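Local atomic coordinates of dipeptide Epimerase (Enterococcus faecalis V583, PDB entry 3JVA), a protein that belongs to the mandelate racemase/muconate lactonizing enzyme family of the enolase superfamily and carries a magnesium ion at the mouth of its TIM-barrel domain. Residues D189-W194 against A239-F244; W194-A199 against R220-G225; E215-R220 against K227-Q232. All coordinates share one frame; numbering follows the deposited sequence.

The three contacts lie in one TIM-barrel domain and illustrate how chemistry follows place in such a fold. Interaction 1, at the metal, is buried and polar: two loops beyond strands 185-189 and 236-239 meet through magnesium and its waters. Interaction 3 is also buried, but apolar where loop and helix touch; Glu215, at the start of 215-220, supplies a further carboxylate to the same ion. Interaction 2 is only partly buried and lies farther from the centre of the chain, where the first turns of helices 196-206 and 223-232 adjoin. Interactions 2 and 3 both use helix 223-232, while Arg220, common to them, is hydrogen-bonded through its backbone to Gln192 and Ser242 of interaction 1.

Interaction 1. Residues D189-W194 against A239-F244; sequences DANQAW and ADESCF. With MG (magnesium ion), chain O.
Asp189 and Asp240 meet through a magnesium ion: no direct hydrogen bond spans the two loops, and the two side chains come in at about a right angle, OD2 of Asp189 4.1 Å from OD2 of Asp240, with the carboxylate planes 47° apart. Each OD2 binds the metal, at 2.1 Å for Asp189 OD2 and 2.0 Å for Asp240 OD2; Glu215 and three waters complete the sphere. Both aspartates hold CG anti to the backbone N (chi1 -168° and -177°), and from there their carboxylates converge on the ion. Second-shell bonds steady them. Asp189 OD1 takes the backbone N-H of Asn191 in an Asx turn, 2.9 Å from N to OD1, while Asp240 OD1 pairs with Lys267.

Glu241 bends at chi2, which brings its carboxylate up to two of the metal's waters, without binding the ion. One water donates to OD1 of Asp189 and to OE1 of Glu241, at 2.8 Å from the latter; another donates to OD1 of Asn191 and to OE2 of Glu241. Beside this chain, Gln192 lays its amide nearly parallel to the Glu241 carboxylate, and NE2 of Gln192 packs 3.3 Å from CG of Glu241, while OE1 of Gln192 accepts from the backbone N of Arg220. Magnesium thus probably offsets the repulsion expected between the neighbouring carboxylates, and may polarise its waters into stronger donors towards Glu241.

Interaction 2. Residues W194-A199 against R220-G225; sequences WTPKDA and RRDLEG
Pro196 presents the outer corner of its ring to Asp222 and Gly225, with CG as the leading atom. The carboxylate of Asp222 meets it end-on: CG of Pro196 lies 3.4 Å from OD2 of Asp222, roughly in line with the bond from Asp222 CG to OD2, and CD of the proline follows at 3.9 Å from the same oxygen. The same corner also rests on the helix backbone, CG of Pro196 being 3.6 Å from CA of Gly225, which has no side chain to hold the two apart. The proline therefore sits in a notch framed by one carboxylate oxygen and one backbone carbon, and no hydrogen bond crosses the contact.

Asp222 swings CG to the far side from its N (chi1 -175°), a setting that directs the carboxylate back over the first turn of helix 223-232. There it divides its oxygens between two tasks: OD2 touches the proline, while OD1 serves as the N-cap acceptor for N of Gly225 in a weak bond of 3.0 Å. The opposing helix starts in the same manner. Thr195 is its N-cap, with OG1 taking a weak bond from N of Asp198, and Pro196 occupies the first helical position. These are two successive outer helices of the TIM barrel, both beginning at the end of the barrel that holds the metal. Farther along, Tyr228 touches both Pro196 and Lys197, and Lys197 NZ reaches a second subunit, where it forms a salt bridge with Asp259 of that chain.

Interaction 3. Residues E215-R220 against K227-Q232; sequences EQPVKR and KYVTSQ. With MG (magnesium ion), chain O.
Val229 splits its two methyl groups between Pro217 and Val218, and this small apolar cluster is the tight part of the contact. CG1 of Val229 approaches CG of Pro217 at 4.0 Å, while CG2 of Val229 lies 4.1 Å from CG1 of Val218. The valine's first torsion explains the division: with CG1 pointing directly away from the backbone N (chi1 179°), that methyl is turned towards the proline and CG2 towards Val218. In each pair the two side chains lie alongside, pointing opposite ways. All three residues are buried.

The loop is braced on its other side by Gln216, whose NE2 donates to O of Val218 at 2.8 Å along a nearly straight line (171°). The amide carries on to the next loop, OE1 accepting from N of Asp240 and NE2 bonding OG of Ser242. Just before it, OE2 of Glu215 binds magnesium.

Beyond the cluster the two segments diverge; Lys219 on the loop and Gln232 at the helix end are exposed and do not meet. Tyr228 turns instead to helix 196-206 and to a second subunit.

Loop and helix belong to one beta-alpha unit of the barrel, strand 213-215 leading through 215-220 into helix 223-232. Ile237 of the next strand packs against both Pro217 and Val229, and Ile203 of the preceding helix 196-206 also touches Val229.

Interaction 1. Residues D189-W194 against A239-F244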
loop_
_atom_site.group_PDB
_atom_site.type_symbol
_atom_site.label_atom_id
_atom_site.label_comp_id
_atom_site.label_asym_id
_atom_site.label_seq_id
_atom_site.Cartn_x
_atom_site.Cartn_y
_atom_site.Cartn_z
ATOM N N ASP B 189 -1.197 11.480 -32.327
ATOM C CA ASP B 189 -2.185 11.807 -31.310
ATOM C C ASP B 189 -3.284 10.778 -31.490
ATOM O O ASP B 189 -4.005 10.812 -32.486
ATOM C CB ASP B 189 -2.760 13.211 -31.508
ATOM C CG ASP B 189 -3.564 13.670 -30.311
ATOM O OD1 ASP B 189 -4.203 12.805 -29.674
ATOM O OD2 ASP B 189 -3.555 14.883 -30.009
ATOM N N ALA B 190 -3.410 9.861 -30.531
ATOM C CA ALA B 190 -4.414 8.803 -30.613
ATOM C C ALA B 190 -5.812 9.238 -30.183
ATOM O O ALA B 190 -6.758 8.457 -30.249
ATOM C CB ALA B 190 -3.962 7.591 -29.789
ATOM N N ASN B 191 -5.933 10.485 -29.739
ATOM C CA ASN B 191 -7.213 11.046 -29.319
ATOM C C ASN B 191 -8.165 10.109 -28.576
ATOM O O ASN B 191 -9.308 9.908 -29.003
ATOM C CB ASN B 191 -7.924 11.658 -30.532
ATOM C CG ASN B 191 -7.240 12.926 -31.025
ATOM O OD1 ASN B 191 -7.182 13.933 -30.315
ATOM N ND2 ASN B 191 -6.714 12.878 -32.239
ATOM N N GLN B 192 -7.682 9.544 -27.471
ATOM C CA GLN B 192 -8.459 8.650 -26.605
ATOM C C GLN B 192 -9.142 7.502 -27.342
ATOM O O GLN B 192 -10.178 7.001 -26.901
ATOM C CB GLN B 192 -9.529 9.458 -25.860
ATOM C CG GLN B 192 -9.036 10.750 -25.246
ATOM C CD GLN B 192 -10.167 11.583 -24.670
ATOM O OE1 GLN B 192 -10.778 11.215 -23.663
ATOM N NE2 GLN B 192 -10.461 12.707 -25.315
ATOM N N ALA B 193 -8.541 7.054 -28.434
ATOM C CA ALA B 193 -9.138 6.007 -29.253
ATOM C C ALA B 193 -9.153 4.568 -28.752
ATOM O O ALA B 193 -10.080 3.822 -29.069
ATOM C CB ALA B 193 -8.499 6.039 -30.645
ATOM N N TRP B 194 -8.160 4.170 -27.966
ATOM C CA TRP B 194 -8.075 2.773 -27.549
ATOM C C TRP B 194 -8.255 2.395 -26.092
ATOM O O TRP B 194 -8.153 3.230 -25.187
ATOM C CB TRP B 194 -6.729 2.205 -28.000
ATOM C CG TRP B 194 -6.374 2.522 -29.419
ATOM C CD1 TRP B 194 -7.102 2.221 -30.535
ATOM C CD2 TRP B 194 -5.180 3.165 -29.878
ATOM N NE1 TRP B 194 -6.430 2.634 -31.663
ATOM C CE2 TRP B 194 -5.248 3.216 -31.288
ATOM C CE3 TRP B 194 -4.056 3.701 -29.235
ATOM C CZ2 TRP B 194 -4.233 3.781 -32.068
ATOM C CZ3 TRP B 194 -3.046 4.263 -30.010
ATOM C CH2 TRP B 194 -3.144 4.297 -31.414
ATOM N N ALA B 239 0.222 12.739 -21.926
ATOM C CA ALA B 239 -1.157 12.977 -21.537
ATOM C C ALA B 239 -1.594 14.320 -22.117
ATOM O O ALA B 239 -0.835 15.283 -22.098
ATOM C CB ALA B 239 -1.283 13.011 -20.009
ATOM N N ASP B 240 -2.801 14.368 -22.662
ATOM C CA ASP B 240 -3.348 15.612 -23.192
ATOM C C ASP B 240 -4.661 15.848 -22.445
ATOM O O ASP B 240 -4.678 16.537 -21.427
ATOM C CB ASP B 240 -3.609 15.526 -24.700
ATOM C CG ASP B 240 -4.127 16.846 -25.286
ATOM O OD1 ASP B 240 -4.505 17.747 -24.511
ATOM O OD2 ASP B 240 -4.166 16.986 -26.525
ATOM N N GLU B 241 -5.746 15.254 -22.936
ATOM C CA GLU B 241 -7.054 15.417 -22.313
ATOM C C GLU B 241 -7.090 15.012 -20.833
ATOM O O GLU B 241 -7.934 15.506 -20.083
ATOM C CB GLU B 241 -8.127 14.639 -23.097
ATOM C CG GLU B 241 -8.557 15.263 -24.441
ATOM C CD GLU B 241 -7.499 15.178 -25.541
ATOM O OE1 GLU B 241 -6.567 14.351 -25.433
ATOM O OE2 GLU B 241 -7.616 15.932 -26.533
ATOM N N SER B 242 -6.185 14.127 -20.408
ATOM C CA SER B 242 -6.148 13.709 -19.004
ATOM C C SER B 242 -5.624 14.836 -18.117
ATOM O O SER B 242 -5.721 14.761 -16.892
ATOM C CB SER B 242 -5.264 12.466 -18.809
ATOM O OG SER B 242 -5.918 11.289 -19.259
ATOM N N CYS B 243 -5.062 15.873 -18.734
ATOM C CA CYS B 243 -4.553 17.007 -17.966
ATOM C C CYS B 243 -5.126 18.339 -18.425
ATOM O O CYS B 243 -4.761 18.847 -19.488
ATOM C CB CYS B 243 -3.026 17.085 -18.030
ATOM S SG CYS B 243 -2.357 18.515 -17.104
ATOM N N PHE B 244 -6.027 18.893 -17.617
ATOM C CA PHE B 244 -6.635 20.186 -17.897
ATOM C C PHE B 244 -5.943 21.232 -17.029
ATOM O O PHE B 244 -5.421 22.219 -17.542
ATOM C CB PHE B 244 -8.133 20.175 -17.569
ATOM C CG PHE B 244 -9.008 19.740 -18.713
ATOM C CD1 PHE B 244 -8.716 18.590 -19.433
ATOM C CD2 PHE B 244 -10.132 20.477 -19.061
ATOM C CE1 PHE B 244 -9.532 18.179 -20.481
ATOM C CE2 PHE B 244 -10.955 20.072 -20.111
ATOM C CZ PHE B 244 -10.649 18.917 -20.821
HETATM MG MG MG O . -3.905 15.910 -28.237
HETATM O O HOH W 1 -4.596 14.151 -27.386
HETATM O O HOH W 2 -5.852 16.315 -28.747
HETATM O O HOH W 3 -3.563 17.748 -29.295
#

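Interaction 2. Residues W194-A199 against R220-G225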
loop_
_atom_site.group_PDB
_atom_site.type_symbol
_atom_site.label_atom_id
_atom_site.label_comp_id
_atom_site.label_asym_id
_atom_site.label_seq_id
_atom_site.Cartn_x
_atom_site.Cartn_y
_atom_site.Cartn_z
ATOM N N TRP B 194 -8.160 4.170 -27.966
ATOM C CA TRP B 194 -8.075 2.773 -27.549
ATOM C C TRP B 194 -8.255 2.395 -26.092
ATOM O O TRP B 194 -8.153 3.230 -25.187
ATOM C CB TRP B 194 -6.729 2.205 -28.000
ATOM C CG TRP B 194 -6.374 2.522 -29.419
ATOM C CD1 TRP B 194 -7.102 2.221 -30.535
ATOM C CD2 TRP B 194 -5.180 3.165 -29.878
ATOM N NE1 TRP B 194 -6.430 2.634 -31.663
ATOM C CE2 TRP B 194 -5.248 3.216 -31.288
ATOM C CE3 TRP B 194 -4.056 3.701 -29.235
ATOM C CZ2 TRP B 194 -4.233 3.781 -32.068
ATOM C CZ3 TRP B 194 -3.046 4.263 -30.010
ATOM C CH2 TRP B 194 -3.144 4.297 -31.414
ATOM N N THR B 195 -8.528 1.106 -25.888
ATOM C CA THR B 195 -8.651 0.540 -24.554
ATOM C C THR B 195 -7.179 0.326 -24.232
ATOM O O THR B 195 -6.348 0.300 -25.142
ATOM C CB THR B 195 -9.377 -0.828 -24.556
ATOM O OG1 THR B 195 -8.611 -1.784 -25.303
ATOM C CG2 THR B 195 -10.760 -0.697 -25.175
ATOM N N PRO B 196 -6.831 0.163 -22.948
ATOM C CA PRO B 196 -5.429 -0.035 -22.567
ATOM C C PRO B 196 -4.658 -1.112 -23.332
ATOM O O PRO B 196 -3.596 -0.840 -23.890
ATOM C CB PRO B 196 -5.519 -0.335 -21.072
ATOM C CG PRO B 196 -6.729 0.457 -20.647
ATOM C CD PRO B 196 -7.704 0.147 -21.761
ATOM N N LYS B 197 -5.177 -2.333 -23.364
ATOM C CA LYS B 197 -4.458 -3.394 -24.054
ATOM C C LYS B 197 -4.435 -3.248 -25.575
ATOM O O LYS B 197 -3.462 -3.645 -26.221
ATOM C CB LYS B 197 -4.998 -4.756 -23.616
ATOM C CG LYS B 197 -4.646 -5.030 -22.151
ATOM C CD LYS B 197 -4.975 -6.435 -21.692
ATOM C CE LYS B 197 -4.379 -6.674 -20.307
ATOM N NZ LYS B 197 -4.631 -8.042 -19.782
ATOM N N ASP B 198 -5.488 -2.671 -26.144
ATOM C CA ASP B 198 -5.524 -2.447 -27.589
ATOM C C ASP B 198 -4.474 -1.389 -27.913
ATOM O O ASP B 198 -3.796 -1.463 -28.939
ATOM C CB ASP B 198 -6.896 -1.933 -28.034
ATOM C CG ASP B 198 -7.895 -3.049 -28.265
ATOM O OD1 ASP B 198 -7.504 -4.233 -28.176
ATOM O OD2 ASP B 198 -9.069 -2.735 -28.545
ATOM N N ALA B 199 -4.358 -0.396 -27.032
ATOM C CA ALA B 199 -3.398 0.689 -27.216
ATOM C C ALA B 199 -1.968 0.165 -27.289
ATOM O O ALA B 199 -1.190 0.584 -28.141
ATOM C CB ALA B 199 -3.523 1.708 -26.077
ATOM N N ARG B 220 -9.583 9.994 -21.290
ATOM C CA ARG B 220 -9.019 10.889 -20.288
ATOM C C ARG B 220 -9.163 10.515 -18.816
ATOM O O ARG B 220 -8.255 10.782 -18.028
ATOM C CB ARG B 220 -9.538 12.314 -20.517
ATOM C CG ARG B 220 -11.044 12.504 -20.400
ATOM C CD ARG B 220 -11.429 13.862 -20.983
ATOM N NE ARG B 220 -12.838 14.207 -20.802
ATOM C CZ ARG B 220 -13.354 14.701 -19.680
ATOM N NH1 ARG B 220 -12.578 14.914 -18.622
ATOM N NH2 ARG B 220 -14.647 14.997 -19.620
ATOM N N ARG B 221 -10.280 9.894 -18.445
ATOM C CA ARG B 221 -10.510 9.517 -17.049
ATOM C C ARG B 221 -9.903 8.177 -16.635
ATOM O O ARG B 221 -9.915 7.826 -15.455
ATOM C CB ARG B 221 -12.016 9.498 -16.748
ATOM C CG ARG B 221 -12.698 10.860 -16.794
ATOM C CD ARG B 221 -12.164 11.801 -15.719
ATOM N NE ARG B 221 -12.556 11.411 -14.363
ATOM C CZ ARG B 221 -13.784 11.536 -13.866
ATOM N NH1 ARG B 221 -14.762 12.040 -14.608
ATOM N NH2 ARG B 221 -14.034 11.165 -12.616
ATOM N N ASP B 222 -9.367 7.429 -17.593
ATOM C CA ASP B 222 -8.777 6.129 -17.282
ATOM C C ASP B 222 -7.282 6.240 -16.990
ATOM O O ASP B 222 -6.447 5.818 -17.791
ATOM C CB ASP B 222 -9.027 5.159 -18.443
ATOM C CG ASP B 222 -8.540 3.761 -18.146
ATOM O OD1 ASP B 222 -8.351 3.440 -16.954
ATOM O OD2 ASP B 222 -8.358 2.977 -19.099
ATOM N N LEU B 223 -6.951 6.806 -15.832
ATOM C CA LEU B 223 -5.560 6.998 -15.434
ATOM C C LEU B 223 -4.804 5.689 -15.225
ATOM O O LEU B 223 -3.625 5.585 -15.573
ATOM C CB LEU B 223 -5.498 7.859 -14.165
ATOM C CG LEU B 223 -6.252 9.190 -14.270
ATOM C CD1 LEU B 223 -6.041 10.004 -12.998
ATOM C CD2 LEU B 223 -5.766 9.970 -15.488
ATOM N N GLU B 224 -5.476 4.688 -14.663
ATOM C CA GLU B 224 -4.845 3.390 -14.441
ATOM C C GLU B 224 -4.457 2.795 -15.791
ATOM O O GLU B 224 -3.369 2.249 -15.949
ATOM C CB GLU B 224 -5.809 2.443 -13.721
ATOM C CG GLU B 224 -6.029 2.765 -12.251
ATOM C CD GLU B 224 -7.280 2.106 -11.690
ATOM O OE1 GLU B 224 -7.428 0.869 -11.825
ATOM O OE2 GLU B 224 -8.120 2.830 -11.113
ATOM N N GLY B 225 -5.362 2.909 -16.758
ATOM C CA GLY B 225 -5.107 2.386 -18.089
ATOM C C GLY B 225 -4.019 3.168 -18.801
ATOM O O GLY B 225 -3.194 2.596 -19.512
#

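Interaction 3. Residues E215-R220 against K227-Q232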
loop_
_atom_site.group_PDB
_atom_site.type_symbol
_atom_site.label_atom_id
_atom_site.label_comp_id
_atom_site.label_asym_id
_atom_site.label_seq_id
_atom_site.Cartn_x
_atom_site.Cartn_y
_atom_site.Cartn_z
ATOM N N GLU B 215 0.302 10.576 -28.086
ATOM C CA GLU B 215 -0.522 11.400 -27.223
ATOM C C GLU B 215 -1.844 10.730 -26.860
ATOM O O GLU B 215 -2.507 10.147 -27.716
ATOM C CB GLU B 215 -0.802 12.709 -27.957
ATOM C CG GLU B 215 -1.154 13.881 -27.105
ATOM C CD GLU B 215 -1.293 15.142 -27.937
ATOM O OE1 GLU B 215 -0.470 15.351 -28.863
ATOM O OE2 GLU B 215 -2.215 15.923 -27.663
ATOM N N GLN B 216 -2.207 10.823 -25.581
ATOM C CA GLN B 216 -3.466 10.304 -25.044
ATOM C C GLN B 216 -4.051 9.073 -25.743
ATOM O O GLN B 216 -5.067 9.163 -26.427
ATOM C CB GLN B 216 -4.500 11.435 -25.069
ATOM C CG GLN B 216 -5.721 11.218 -24.195
ATOM C CD GLN B 216 -5.391 11.284 -22.722
ATOM O OE1 GLN B 216 -4.675 12.186 -22.272
ATOM N NE2 GLN B 216 -5.911 10.332 -21.956
ATOM N N PRO B 217 -3.437 7.897 -25.548
ATOM C CA PRO B 217 -3.954 6.692 -26.197
ATOM C C PRO B 217 -5.279 6.145 -25.652
ATOM O O PRO B 217 -5.968 5.399 -26.343
ATOM C CB PRO B 217 -2.802 5.703 -26.050
ATOM C CG PRO B 217 -2.187 6.101 -24.745
ATOM C CD PRO B 217 -2.184 7.619 -24.825
ATOM N N VAL B 218 -5.630 6.513 -24.422
ATOM C CA VAL B 218 -6.880 6.050 -23.814
ATOM C C VAL B 218 -7.749 7.209 -23.328
ATOM O O VAL B 218 -7.306 8.359 -23.300
ATOM C CB VAL B 218 -6.605 5.102 -22.619
ATOM C CG1 VAL B 218 -5.781 3.914 -23.088
ATOM C CG2 VAL B 218 -5.867 5.850 -21.503
ATOM N N LYS B 219 -8.989 6.900 -22.954
ATOM C CA LYS B 219 -9.923 7.913 -22.463
ATOM C C LYS B 219 -9.319 8.693 -21.307
ATOM O O LYS B 219 -8.648 8.127 -20.443
ATOM C CB LYS B 219 -11.241 7.267 -22.038
ATOM C CG LYS B 219 -12.111 6.871 -23.215
ATOM C CD LYS B 219 -13.455 6.326 -22.769
ATOM C CE LYS B 219 -14.341 6.034 -23.968
ATOM N NZ LYS B 219 -15.666 5.488 -23.564
ATOM N N ARG B 220 -9.583 9.994 -21.290
ATOM C CA ARG B 220 -9.019 10.889 -20.288
ATOM C C ARG B 220 -9.163 10.515 -18.816
ATOM O O ARG B 220 -8.255 10.782 -18.028
ATOM C CB ARG B 220 -9.538 12.314 -20.517
ATOM C CG ARG B 220 -11.044 12.504 -20.400
ATOM C CD ARG B 220 -11.429 13.862 -20.983
ATOM N NE ARG B 220 -12.838 14.207 -20.802
ATOM C CZ ARG B 220 -13.354 14.701 -19.680
ATOM N NH1 ARG B 220 -12.578 14.914 -18.622
ATOM N NH2 ARG B 220 -14.647 14.997 -19.620
ATOM N N LYS B 227 -1.626 4.678 -17.358
ATOM C CA LYS B 227 -0.418 4.267 -16.653
ATOM C C LYS B 227 0.056 2.910 -17.191
ATOM O O LYS B 227 1.251 2.682 -17.367
ATOM C CB LYS B 227 -0.728 4.164 -15.153
ATOM C CG LYS B 227 0.322 3.478 -14.290
ATOM C CD LYS B 227 1.581 4.296 -14.146
ATOM C CE LYS B 227 2.323 3.923 -12.866
ATOM N NZ LYS B 227 2.613 2.464 -12.780
ATOM N N TYR B 228 -0.897 2.020 -17.452
ATOM C CA TYR B 228 -0.593 0.690 -17.974
ATOM C C TYR B 228 0.120 0.808 -19.317
ATOM O O TYR B 228 1.154 0.185 -19.539
ATOM C CB TYR B 228 -1.888 -0.113 -18.148
ATOM C CG TYR B 228 -1.681 -1.469 -18.796
ATOM C CD1 TYR B 228 -1.121 -2.528 -18.081
ATOM C CD2 TYR B 228 -2.034 -1.685 -20.128
ATOM C CE1 TYR B 228 -0.917 -3.778 -18.682
ATOM C CE2 TYR B 228 -1.835 -2.933 -20.738
ATOM C CZ TYR B 228 -1.278 -3.971 -20.007
ATOM O OH TYR B 228 -1.088 -5.206 -20.593
ATOM N N VAL B 229 -0.437 1.609 -20.217
ATOM C CA VAL B 229 0.175 1.791 -21.529
ATOM C C VAL B 229 1.604 2.308 -21.399
ATOM O O VAL B 229 2.539 1.740 -21.959
ATOM C CB VAL B 229 -0.633 2.782 -22.385
ATOM C CG1 VAL B 229 0.041 2.971 -23.738
ATOM C CG2 VAL B 229 -2.046 2.271 -22.564
ATOM N N THR B 230 1.771 3.387 -20.646
ATOM C CA THR B 230 3.085 3.971 -20.448
ATOM C C THR B 230 4.106 2.941 -19.979
ATOM O O THR B 230 5.237 2.904 -20.467
ATOM C CB THR B 230 3.012 5.108 -19.419
ATOM O OG1 THR B 230 2.124 6.119 -19.908
ATOM C CG2 THR B 230 4.393 5.706 -19.174
ATOM N N SER B 231 3.692 2.096 -19.043
ATOM C CA SER B 231 4.574 1.083 -18.478
ATOM C C SER B 231 4.797 -0.136 -19.371
ATOM O O SER B 231 5.699 -0.927 -19.113
ATOM C CB SER B 231 4.023 0.615 -17.130
ATOM O OG SER B 231 2.847 -0.162 -17.304
ATOM N N GLN B 232 3.992 -0.291 -20.418
ATOM C CA GLN B 232 4.139 -1.456 -21.289
ATOM C C GLN B 232 4.833 -1.218 -22.624
ATOM O O GLN B 232 5.273 -2.174 -23.269
ATOM C CB GLN B 232 2.771 -2.089 -21.549
ATOM C CG GLN B 232 2.102 -2.665 -20.311
ATOM C CD GLN B 232 2.940 -3.736 -19.646
ATOM O OE1 GLN B 232 3.484 -4.619 -20.314
ATOM N NE2 GLN B 232 3.047 -3.670 -18.322
HETATM MG MG MG O . -3.905 15.910 -28.237
HETATM O O HOH W 2 -5.852 16.315 -28.747
HETATM O O HOH W 3 -3.563 17.748 -29.295
HETATM O O HOH W 1 -4.596 14.151 -27.386
#